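Local atomic coordinates of uridylate-specific endoribonuclease nsp11 (Prrsv 16244b, PDB entry 5EYI), a protein that probably cleaves viral RNA at uridines, trimming 5'-polyuridine tracts made during replication so that host double-stranded RNA sensors are not activated. Residues A[161-165]-A[177-181]. The protein carries 1 engineered substitution. Sequence-based numbering, arbitrary orientation.
Sequences SVAVV and LCTLT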
loop_
_atom_site.group_PDB
_atom_site.type_symbol
_atom_site.label_atom_id
_atom_site.label_comp_id
_atom_site.label_asym_id
_atom_site.label_seq_id
_atom_site.Cartn_x
_atom_site.Cartn_y
_atom_site.Cartn_z
ATOM N N SER A 161 -5.972 17.492 -4.195
ATOM C CA SER A 161 -4.791 16.930 -3.530
ATOM C C SER A 161 -4.417 15.572 -4.159
ATOM O O SER A 161 -3.268 15.358 -4.570
ATOM C CB SER A 161 -5.042 16.794 -2.026
ATOM O OG SER A 161 -5.161 18.073 -1.409
ATOM N N VAL A 162 -5.406 14.683 -4.248
ATOM C CA VAL A 162 -5.315 13.469 -5.050
ATOM C C VAL A 162 -6.323 13.586 -6.183
ATOM O O VAL A 162 -7.528 13.527 -5.960
ATOM C CB VAL A 162 -5.588 12.209 -4.222
ATOM C CG1 VAL A 162 -5.347 10.974 -5.065
ATOM C CG2 VAL A 162 -4.700 12.190 -2.986
ATOM N N ALA A 163 -5.818 13.801 -7.390
ATOM C CA ALA A 163 -6.651 13.987 -8.562
ATOM C C ALA A 163 -6.934 12.627 -9.173
ATOM O O ALA A 163 -6.092 11.731 -9.094
ATOM C CB ALA A 163 -5.940 14.868 -9.574
ATOM N N VAL A 164 -8.110 12.485 -9.783
ATOM C CA VAL A 164 -8.487 11.262 -10.489
ATOM C C VAL A 164 -8.642 11.583 -11.977
ATOM O O VAL A 164 -9.336 12.527 -12.348
ATOM C CB VAL A 164 -9.774 10.657 -9.912
ATOM C CG1 VAL A 164 -10.223 9.453 -10.729
ATOM C CG2 VAL A 164 -9.539 10.263 -8.453
ATOM N N VAL A 165 -8.009 10.765 -12.812
ATOM C CA VAL A 165 -7.819 11.071 -14.213
ATOM C C VAL A 165 -7.812 9.782 -15.056
ATOM O O VAL A 165 -7.497 8.686 -14.554
ATOM C CB VAL A 165 -6.535 11.955 -14.323
ATOM C CG1 VAL A 165 -5.378 11.297 -15.049
ATOM C CG2 VAL A 165 -6.856 13.337 -14.844
ATOM N N LEU A 177 -9.324 5.139 -14.804
ATOM C CA LEU A 177 -9.203 5.866 -13.552
ATOM C C LEU A 177 -7.841 5.609 -12.941
ATOM O O LEU A 177 -7.462 4.467 -12.725
ATOM C CB LEU A 177 -10.309 5.448 -12.577
ATOM C CG LEU A 177 -11.758 5.724 -12.999
ATOM C CD1 LEU A 177 -12.748 5.055 -12.049
ATOM C CD2 LEU A 177 -12.047 7.220 -13.080
ATOM N N CYS A 178 -7.102 6.683 -12.684
ATOM C CA CYS A 178 -5.838 6.577 -11.992
ATOM C C CYS A 178 -5.566 7.855 -11.187
ATOM O O CYS A 178 -5.905 8.960 -11.613
ATOM C CB CYS A 178 -4.728 6.193 -12.984
ATOM S SG CYS A 178 -3.486 7.422 -13.382
ATOM N N THR A 179 -5.002 7.676 -9.994
ATOM C CA THR A 179 -4.802 8.769 -9.059
ATOM C C THR A 179 -3.497 9.462 -9.363
ATOM O O THR A 179 -2.542 8.839 -9.807
ATOM C CB THR A 179 -4.784 8.301 -7.595
ATOM O OG1 THR A 179 -3.804 7.278 -7.422
ATOM C CG2 THR A 179 -6.149 7.782 -7.178
ATOM N N LEU A 180 -3.456 10.754 -9.086
ATOM C CA LEU A 180 -2.325 11.575 -9.466
ATOM C C LEU A 180 -2.115 12.668 -8.437
ATOM O O LEU A 180 -3.088 13.216 -7.918
ATOM C CB LEU A 180 -2.624 12.173 -10.838
ATOM C CG LEU A 180 -1.620 13.100 -11.508
ATOM C CD1 LEU A 180 -1.755 12.940 -13.022
ATOM C CD2 LEU A 180 -1.793 14.555 -11.080
ATOM N N THR A 181 -0.850 12.971 -8.140
ATOM C CA THR A 181 -0.491 14.136 -7.324
ATOM C C THR A 181 0.627 14.908 -8.007
ATOM O O THR A 181 1.186 14.441 -8.996
ATOM C CB THR A 181 -0.021 13.740 -5.907
ATOM O OG1 THR A 181 1.291 13.169 -5.959
ATOM C CG2 THR A 181 -0.976 12.745 -5.281
#
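Thr-179 lays its side chain against Val-162: CB sits 3.7 Å from CG1 of the valine, the two side chains running alongside each other and pointing the same way. At the fork the branches part: the methyl CG2 stays with the same Val-162 CG1 at 3.9 Å, whereas OG1, set between the backbone N and the carbonyl carbon (chi1 55°), is hydrogen-bonded to the carbonyl of Phe-222 on strand 219-223. That side chain also touches His-146, predicted to be an active-site residue. At its root the backbone joins in: CA of Thr-179 sends its hydrogen toward O of Ala-163, with CA and O 3.2 Å apart. The same oxygen accepts a hydrogen bond from N of Leu-180 at 2.8 Å, and the O of Leu-180 takes the N-H of Ala-163 in the plane of its carbonyl. Val-165 and Cys-178 form the next hydrogen-bonded pair of this antiparallel beta hairpin, strands 163-169 and 173-180, in the NendoU catalytic domain; between the two pairs, Val-164 and Thr-179 face each other as a non-hydrogen-bonded pair. On their face Val-164 swings CG1 anti to its backbone N (chi1 175°), bringing that methyl against CD2 of Leu-177, 3.7 Å away, the two side chains meeting at a slant. Thr-196 of the second subunit packs on both, and Glu-195 of that subunit accepts the Thr-179 N-H, which points away from 161-165. The other face carries Ala-163, Val-165, Cys-178 and Leu-180; there Leu-180 spreads its methyls loosely, CD2 4.4 Å from CB of Ala-163 and CD1 4.5 Å from CG1 of Val-165, and also touches Leu-153.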